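Local coordinates for protein (GYP1P) (Saccharomyces cerevisiae, PDB 1FKM) that stimulates GTP hydrolysis by the Ypt/Rab GTPases Ypt1 and Ypt7, supplying an arginine finger and a glutamine finger in trans, at residues 234-237 and 243-246; 337-342 and 352-357. All coordinates share one frame; numbering follows the deposited sequence. Where two conformers were deposited one is given.

Contact 1 of 2, residues 234-237 and 243-246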
ATOM      1  N   PHE A 234       7.246 -14.034  -4.061  1.00 23.07           N
ATOM      2  CA  PHE A 234       7.840 -13.310  -2.946  1.00 25.02           C
ATOM      3  C   PHE A 234       7.597 -11.816  -3.142  1.00 24.52           C
ATOM      4  O   PHE A 234       7.188 -11.117  -2.217  1.00 24.02           O
ATOM      5  CB  PHE A 234       9.344 -13.548  -2.826  1.00 28.28           C
ATOM      6  CG  PHE A 234       9.969 -12.768  -1.704  1.00 30.42           C
ATOM      7  CD1 PHE A 234       9.840 -13.199  -0.391  1.00 32.30           C
ATOM      8  CD2 PHE A 234      10.605 -11.556  -1.950  1.00 32.02           C
ATOM      9  CE1 PHE A 234      10.327 -12.430   0.668  1.00 34.15           C
ATOM     10  CE2 PHE A 234      11.097 -10.778  -0.899  1.00 34.00           C
ATOM     11  CZ  PHE A 234      10.956 -11.218   0.410  1.00 32.84           C
ATOM     12  N   ARG A 235       7.843 -11.328  -4.352  0.50 22.32           N
ATOM     13  CA  ARG A 235       7.654  -9.912  -4.633  0.50 22.05           C
ATOM     14  C   ARG A 235       6.179  -9.530  -4.515  0.50 21.44           C
ATOM     15  O   ARG A 235       5.851  -8.447  -4.030  0.50 19.98           O
ATOM     16  CB  ARG A 235       8.181  -9.571  -6.029  0.50 23.83           C
ATOM     17  CG  ARG A 235       8.381  -8.078  -6.263  0.50 25.47           C
ATOM     18  CD  ARG A 235       8.948  -7.799  -7.651  0.50 28.32           C
ATOM     19  NE  ARG A 235       7.996  -8.112  -8.713  0.50 29.37           N
ATOM     20  CZ  ARG A 235       8.261  -8.005 -10.010  0.50 29.63           C
ATOM     21  NH1 ARG A 235       9.454  -7.595 -10.413  0.50 30.57           N
ATOM     22  NH2 ARG A 235       7.330  -8.301 -10.907  0.50 30.48           N
ATOM     23  N   TRP A 236       5.291 -10.418  -4.957  1.00 23.01           N
ATOM     24  CA  TRP A 236       3.854 -10.162  -4.873  1.00 22.80           C
ATOM     25  C   TRP A 236       3.468  -9.928  -3.413  1.00 22.76           C
ATOM     26  O   TRP A 236       2.710  -9.016  -3.089  1.00 22.60           O
ATOM     27  CB  TRP A 236       3.051 -11.356  -5.394  1.00 20.54           C
ATOM     28  CG  TRP A 236       3.117 -11.584  -6.884  1.00 19.53           C
ATOM     29  CD1 TRP A 236       3.969 -11.005  -7.778  1.00 19.41           C
ATOM     30  CD2 TRP A 236       2.291 -12.480  -7.633  1.00 20.03           C
ATOM     31  NE1 TRP A 236       3.722 -11.488  -9.047  1.00 19.99           N
ATOM     32  CE2 TRP A 236       2.696 -12.396  -8.982  1.00 19.91           C
ATOM     33  CE3 TRP A 236       1.245 -13.349  -7.291  1.00 20.17           C
ATOM     34  CZ2 TRP A 236       2.091 -13.150  -9.993  1.00 20.46           C
ATOM     35  CZ3 TRP A 236       0.643 -14.098  -8.294  1.00 21.63           C
ATOM     36  CH2 TRP A 236       1.070 -13.994  -9.629  1.00 19.17           C
HETATM   37  N   MSE A 237       3.993 -10.774  -2.534  1.00 23.31           N
HETATM   38  CA  MSE A 237       3.691 -10.669  -1.111  1.00 25.27           C
HETATM   39  C   MSE A 237       4.424  -9.521  -0.421  1.00 23.36           C
HETATM   40  O   MSE A 237       3.818  -8.746   0.316  1.00 23.12           O
HETATM   41  CB  MSE A 237       4.033 -11.982  -0.409  1.00 28.81           C
HETATM   42  CG  MSE A 237       2.823 -12.728   0.097  1.00 36.96           C
HETATM   43 SE   MSE A 237       1.498 -13.013  -1.273  1.00 45.76          SE
HETATM   44  CE  MSE A 237       1.946 -14.825  -1.763  1.00 39.29           C
ATOM     45  N   ARG A 243       4.399  -3.998  -7.419  1.00 28.12           N
ATOM     46  CA  ARG A 243       5.333  -4.088  -8.528  1.00 31.61           C
ATOM     47  C   ARG A 243       4.738  -4.786  -9.745  1.00 30.78           C
ATOM     48  O   ARG A 243       5.421  -4.970 -10.750  1.00 31.27           O
ATOM     49  CB  ARG A 243       6.598  -4.819  -8.073  1.00 40.04           C
ATOM     50  CG  ARG A 243       7.231  -4.206  -6.832  1.00 46.26           C
ATOM     51  CD  ARG A 243       7.921  -2.893  -7.147  1.00 50.01           C
ATOM     52  NE  ARG A 243       9.204  -3.117  -7.805  1.00 56.09           N
ATOM     53  CZ  ARG A 243      10.253  -3.684  -7.218  1.00 58.97           C
ATOM     54  NH1 ARG A 243      10.172  -4.081  -5.955  1.00 61.00           N
ATOM     55  NH2 ARG A 243      11.380  -3.861  -7.891  1.00 61.30           N
ATOM     56  N   GLU A 244       3.463  -5.156  -9.655  1.00 28.79           N
ATOM     57  CA  GLU A 244       2.790  -5.849 -10.750  1.00 28.25           C
ATOM     58  C   GLU A 244       1.719  -4.998 -11.428  1.00 26.68           C
ATOM     59  O   GLU A 244       1.083  -5.449 -12.381  1.00 26.22           O
ATOM     60  CB  GLU A 244       2.121  -7.130 -10.241  1.00 33.87           C
ATOM     61  CG  GLU A 244       2.891  -7.882  -9.166  1.00 38.39           C
ATOM     62  CD  GLU A 244       4.318  -8.156  -9.562  1.00 39.09           C
ATOM     63  OE1 GLU A 244       4.536  -8.621 -10.698  1.00 42.91           O
ATOM     64  OE2 GLU A 244       5.221  -7.915  -8.735  1.00 41.56           O
ATOM     65  N   PHE A 245       1.509  -3.783 -10.928  1.00 23.30           N
ATOM     66  CA  PHE A 245       0.488  -2.893 -11.480  1.00 22.67           C
ATOM     67  C   PHE A 245       0.969  -1.452 -11.568  1.00 23.57           C
ATOM     68  O   PHE A 245       1.978  -1.088 -10.965  1.00 23.45           O
ATOM     69  CB  PHE A 245      -0.769  -2.894 -10.596  1.00 23.99           C
ATOM     70  CG  PHE A 245      -1.446  -4.226 -10.479  1.00 22.16           C
ATOM     71  CD1 PHE A 245      -2.232  -4.711 -11.518  1.00 23.25           C
ATOM     72  CD2 PHE A 245      -1.331  -4.978  -9.318  1.00 24.13           C
ATOM     73  CE1 PHE A 245      -2.901  -5.934 -11.404  1.00 23.47           C
ATOM     74  CE2 PHE A 245      -1.993  -6.196  -9.190  1.00 25.20           C
ATOM     75  CZ  PHE A 245      -2.782  -6.676 -10.239  1.00 24.68           C
ATOM     76  N   GLN A 246       0.227  -0.639 -12.319  1.00 23.47           N
ATOM     77  CA  GLN A 246       0.526   0.781 -12.450  1.00 25.39           C
ATOM     78  C   GLN A 246       0.050   1.408 -11.135  1.00 23.53           C
ATOM     79  O   GLN A 246      -0.872   0.891 -10.509  1.00 20.86           O
ATOM     80  CB  GLN A 246      -0.261   1.391 -13.613  1.00 30.83           C
ATOM     81  CG  GLN A 246       0.109   0.834 -14.981  1.00 35.49           C
ATOM     82  CD  GLN A 246       1.569   1.051 -15.307  1.00 37.75           C
ATOM     83  OE1 GLN A 246       2.062   2.179 -15.277  1.00 39.19           O
ATOM     84  NE2 GLN A 246       2.274  -0.031 -15.616  1.00 38.62           N
TER
HETATM   85  O   HOH W   1       4.655  -6.508  -5.883  1.00 27.57           O
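Arg235 meets Glu244 side-on, with one nitrogen for each carboxylate oxygen. NE gives a hydrogen bond to Glu244 OE2 (2.8 Å), and NH2 gives a straighter one to Glu244 OE1, also 2.8 Å. Both oxygens use their syn lone pairs. OE1 lies in the guanidinium plane, whereas OE2 is tilted 23° out of it. The bend at chi3 of Arg235 (68°) turns the NE side of the group to the acid. Glu244 is bent at chi2, and its side chain crosses that of Trp236 at about a right angle. The carboxylate is turned 47° from the indole plane, with Glu244 CD 3.4 Å from Trp236 CD1. Arg243 CB sits over one face of the Arg235 guanidinium, 3.6 Å from Arg235 NE. In return, Arg235 CD lies over a face of the Arg243 guanidinium. A water links the two backbones and the acid: it donates to Arg235 O and Glu244 OE2 and accepts from Arg243 N. Arg235 NH2 also bonds Gln356 O. With an alanine at Glu244, Arg235 NE would probably lose its carboxylate mate, NH2 would keep Gln356 O but not the acid, and the water would have one acceptor fewer. The salt bridge fastens the 3-10 turn to the preceding helix within the TBC Rab-GAP domain. The side chain of Arg243 lies about 6 Å from that of the glutamine finger, Gln131. Helix 230-238 is flanked by helix 324-338, whose Phe335 meets Trp236 edge-to-face, and by helix 198-214, which touches Met237. Past the turn, Phe245 packs on helix 247-261.

Contact 2 of 2, residues 337-342 and 352-357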
ATOM      1  N   ILE A 337      -4.534 -17.241 -11.266  1.00 25.05           N
ATOM      2  CA  ILE A 337      -5.463 -18.101 -11.992  1.00 27.54           C
ATOM      3  C   ILE A 337      -5.965 -17.463 -13.282  1.00 27.95           C
ATOM      4  O   ILE A 337      -6.317 -18.163 -14.232  1.00 27.54           O
ATOM      5  CB  ILE A 337      -6.670 -18.494 -11.102  1.00 41.28           C
ATOM      6  CG1 ILE A 337      -6.180 -19.283  -9.884  1.00 43.79           C
ATOM      7  CG2 ILE A 337      -7.665 -19.334 -11.892  1.00 43.15           C
ATOM      8  CD1 ILE A 337      -5.382 -20.521 -10.220  1.00 43.85           C
ATOM      9  N   LYS A 338      -5.992 -16.137 -13.323  1.00 28.58           N
ATOM     10  CA  LYS A 338      -6.447 -15.443 -14.517  1.00 32.02           C
ATOM     11  C   LYS A 338      -5.550 -15.791 -15.706  1.00 31.98           C
ATOM     12  O   LYS A 338      -6.010 -15.829 -16.850  1.00 31.73           O
ATOM     13  CB  LYS A 338      -6.436 -13.930 -14.290  1.00 42.15           C
ATOM     14  CG  LYS A 338      -6.871 -13.123 -15.502  1.00 47.91           C
ATOM     15  CD  LYS A 338      -6.912 -11.637 -15.194  1.00 52.57           C
ATOM     16  CE  LYS A 338      -7.295 -10.827 -16.428  1.00 57.14           C
ATOM     17  NZ  LYS A 338      -8.631 -11.215 -16.960  1.00 59.50           N
ATOM     18  N   TRP A 339      -4.275 -16.050 -15.427  1.00 28.66           N
ATOM     19  CA  TRP A 339      -3.307 -16.383 -16.470  1.00 29.10           C
ATOM     20  C   TRP A 339      -3.128 -17.894 -16.641  1.00 29.06           C
ATOM     21  O   TRP A 339      -2.320 -18.339 -17.456  1.00 27.60           O
ATOM     22  CB  TRP A 339      -1.949 -15.763 -16.139  1.00 33.37           C
ATOM     23  CG  TRP A 339      -2.016 -14.326 -15.704  1.00 35.64           C
ATOM     24  CD1 TRP A 339      -1.645 -13.818 -14.490  1.00 36.04           C
ATOM     25  CD2 TRP A 339      -2.487 -13.215 -16.475  1.00 35.29           C
ATOM     26  NE1 TRP A 339      -1.858 -12.461 -14.456  1.00 34.67           N
ATOM     27  CE2 TRP A 339      -2.375 -12.064 -15.660  1.00 36.62           C
ATOM     28  CE3 TRP A 339      -2.993 -13.080 -17.775  1.00 36.41           C
ATOM     29  CZ2 TRP A 339      -2.750 -10.794 -16.103  1.00 35.51           C
ATOM     30  CZ3 TRP A 339      -3.365 -11.817 -18.216  1.00 37.24           C
ATOM     31  CH2 TRP A 339      -3.241 -10.690 -17.379  1.00 37.93           C
ATOM     32  N   SER A 340      -3.887 -18.675 -15.882  1.00 27.69           N
ATOM     33  CA  SER A 340      -3.785 -20.134 -15.919  1.00 30.37           C
ATOM     34  C   SER A 340      -3.628 -20.775 -17.305  1.00 31.49           C
ATOM     35  O   SER A 340      -2.668 -21.508 -17.544  1.00 29.61           O
ATOM     36  CB  SER A 340      -4.987 -20.759 -15.207  1.00 31.78           C
ATOM     37  OG  SER A 340      -4.803 -22.155 -15.048  1.00 35.91           O
ATOM     38  N   ASP A 341      -4.565 -20.516 -18.211  1.00 35.56           N
ATOM     39  CA  ASP A 341      -4.490 -21.102 -19.549  1.00 37.48           C
ATOM     40  C   ASP A 341      -3.185 -20.746 -20.257  1.00 36.48           C
ATOM     41  O   ASP A 341      -2.547 -21.604 -20.873  1.00 36.22           O
ATOM     42  CB  ASP A 341      -5.683 -20.649 -20.397  1.00 54.06           C
ATOM     43  CG  ASP A 341      -7.010 -21.080 -19.806  1.00 58.10           C
ATOM     44  OD1 ASP A 341      -7.166 -22.282 -19.508  1.00 59.74           O
ATOM     45  OD2 ASP A 341      -7.901 -20.219 -19.644  1.00 62.17           O
ATOM     46  N   GLN A 342      -2.790 -19.481 -20.169  1.00 33.24           N
ATOM     47  CA  GLN A 342      -1.552 -19.024 -20.797  1.00 32.02           C
ATOM     48  C   GLN A 342      -0.320 -19.682 -20.171  1.00 30.07           C
ATOM     49  O   GLN A 342       0.595 -20.094 -20.877  1.00 27.64           O
ATOM     50  CB  GLN A 342      -1.426 -17.504 -20.668  1.00 42.00           C
ATOM     51  CG  GLN A 342      -2.382 -16.709 -21.538  1.00 46.33           C
ATOM     52  CD  GLN A 342      -2.331 -15.219 -21.241  1.00 48.99           C
ATOM     53  OE1 GLN A 342      -2.921 -14.749 -20.268  1.00 51.78           O
ATOM     54  NE2 GLN A 342      -1.611 -14.472 -22.070  1.00 49.37           N
ATOM     55  N   ILE A 352       8.541 -17.397 -15.386  1.00 28.56           N
ATOM     56  CA  ILE A 352       9.112 -16.409 -14.471  1.00 29.99           C
ATOM     57  C   ILE A 352       9.086 -15.015 -15.086  1.00 30.97           C
ATOM     58  O   ILE A 352       8.697 -14.046 -14.433  1.00 29.77           O
ATOM     59  CB  ILE A 352      10.572 -16.759 -14.089  1.00 33.21           C
ATOM     60  CG1 ILE A 352      10.628 -18.164 -13.484  1.00 30.81           C
ATOM     61  CG2 ILE A 352      11.112 -15.743 -13.087  1.00 33.14           C
ATOM     62  CD1 ILE A 352       9.687 -18.377 -12.305  1.00 32.54           C
ATOM     63  N   THR A 353       9.501 -14.919 -16.346  1.00 30.17           N
ATOM     64  CA  THR A 353       9.505 -13.643 -17.047  1.00 30.97           C
ATOM     65  C   THR A 353       8.094 -13.053 -17.068  1.00 30.11           C
ATOM     66  O   THR A 353       7.900 -11.874 -16.778  1.00 29.93           O
ATOM     67  CB  THR A 353       9.995 -13.813 -18.504  1.00 37.48           C
ATOM     68  OG1 THR A 353      11.358 -14.249 -18.501  1.00 41.87           O
ATOM     69  CG2 THR A 353       9.889 -12.498 -19.267  1.00 40.92           C
ATOM     70  N   PHE A 354       7.114 -13.889 -17.403  1.00 30.50           N
ATOM     71  CA  PHE A 354       5.715 -13.466 -17.480  1.00 30.15           C
ATOM     72  C   PHE A 354       5.126 -13.001 -16.147  1.00 30.13           C
ATOM     73  O   PHE A 354       4.510 -11.939 -16.073  1.00 31.18           O
ATOM     74  CB  PHE A 354       4.851 -14.607 -18.030  1.00 25.22           C
ATOM     75  CG  PHE A 354       3.403 -14.237 -18.219  1.00 24.66           C
ATOM     76  CD1 PHE A 354       2.977 -13.610 -19.385  1.00 25.17           C
ATOM     77  CD2 PHE A 354       2.468 -14.502 -17.225  1.00 24.68           C
ATOM     78  CE1 PHE A 354       1.638 -13.254 -19.559  1.00 26.79           C
ATOM     79  CE2 PHE A 354       1.125 -14.149 -17.389  1.00 24.61           C
ATOM     80  CZ  PHE A 354       0.711 -13.525 -18.559  1.00 24.14           C
ATOM     81  N   LEU A 355       5.305 -13.797 -15.097  1.00 26.53           N
ATOM     82  CA  LEU A 355       4.757 -13.453 -13.792  1.00 28.47           C
ATOM     83  C   LEU A 355       5.453 -12.293 -13.086  1.00 30.42           C
ATOM     84  O   LEU A 355       4.912 -11.741 -12.128  1.00 30.63           O
ATOM     85  CB  LEU A 355       4.738 -14.689 -12.892  1.00 27.90           C
ATOM     86  CG  LEU A 355       3.786 -15.770 -13.414  1.00 27.09           C
ATOM     87  CD1 LEU A 355       3.898 -17.023 -12.564  1.00 27.80           C
ATOM     88  CD2 LEU A 355       2.353 -15.230 -13.419  1.00 28.24           C
ATOM     89  N   GLN A 356       6.649 -11.932 -13.545  1.00 31.05           N
ATOM     90  CA  GLN A 356       7.368 -10.805 -12.959  1.00 33.82           C
ATOM     91  C   GLN A 356       7.131  -9.582 -13.840  1.00 34.08           C
ATOM     92  O   GLN A 356       7.618  -8.491 -13.555  1.00 35.56           O
ATOM     93  CB  GLN A 356       8.871 -11.093 -12.865  1.00 38.36           C
ATOM     94  CG  GLN A 356       9.220 -12.317 -12.028  1.00 41.44           C
ATOM     95  CD  GLN A 356      10.719 -12.527 -11.895  1.00 43.54           C
ATOM     96  OE1 GLN A 356      11.469 -12.333 -12.850  1.00 46.20           O
ATOM     97  NE2 GLN A 356      11.159 -12.937 -10.712  1.00 44.65           N
ATOM     98  N   ASN A 357       6.376  -9.777 -14.919  1.00 30.57           N
ATOM     99  CA  ASN A 357       6.056  -8.695 -15.844  1.00 30.93           C
ATOM    100  C   ASN A 357       4.675  -8.919 -16.462  1.00 28.43           C
ATOM    101  O   ASN A 357       4.530  -8.939 -17.684  1.00 28.64           O
ATOM    102  CB  ASN A 357       7.112  -8.623 -16.950  1.00 44.01           C
ATOM    103  CG  ASN A 357       8.503  -8.358 -16.410  1.00 47.44           C
ATOM    104  OD1 ASN A 357       8.779  -7.282 -15.880  1.00 49.53           O
ATOM    105  ND2 ASN A 357       9.386  -9.344 -16.537  1.00 46.58           N
TER
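Thr353 O, one residue before the Phe354 that meets Trp339, is gripped at the end of helix 348-355. Asn357 ND2 bonds it at 2.9 Å, in the carbonyl plane and on a lone pair. Gln356 N adds a weak bond. The side chain of Asn357 thus folds back on the last turn as the chain leaves the helix, and Asn357 N bonds Phe354 O. Across the contact there is no hydrogen bond, and apolar side chains meet. Phe354 and Trp339 form a T-shaped (edge-to-face) pair, with the edge of the phenyl toward the indole face. The planes stand at 81°, and the centroid of the five-membered ring is 5.2 Å from that of Phe354. With CG of Phe354 anti to its own N (chi1 -177°), the CE2-CZ edge reaches the indole. CE2 comes within 3.6 Å of Trp339 CG, and CZ lies 3.8 Å from Trp339 CE3. In this all-helical Rab-GAP domain, Trp339 lies where helix 324-338 gives way to the short helix 340-343, and the T-shaped pair ties this part of the chain to helix 348-355. Lys338 CD lies over the opposite indole face, toward its rim. Gln342 OE1 is in plane at the indole edge and 4.2 Å from Phe354 CZ. Leu355 CD2 comes obliquely to Trp339 CD1, at 4.4 Å. Pro359 touches both Trp339 and Phe354. Phe335, one helical turn earlier than Trp339, meets the indole edge-to-face.

From the N terminus, the chain runs through helix 230-238 and turns at once. Contact 1 closes that short loop, with five residues between its segments, before helix 247-261 starts. Much later comes helix 324-338. Contact 2 then closes a second loop of nine residues, which holds the rest of helix 340-343 and the start of helix 348-355. The two loops follow in series and neither nest nor cross. Their centres are 13 Å apart, and they touch in space: the arginine of contact 1 reaches the backbone of contact 2. This joins the turn that follows helix 348-355 to helix 230-238.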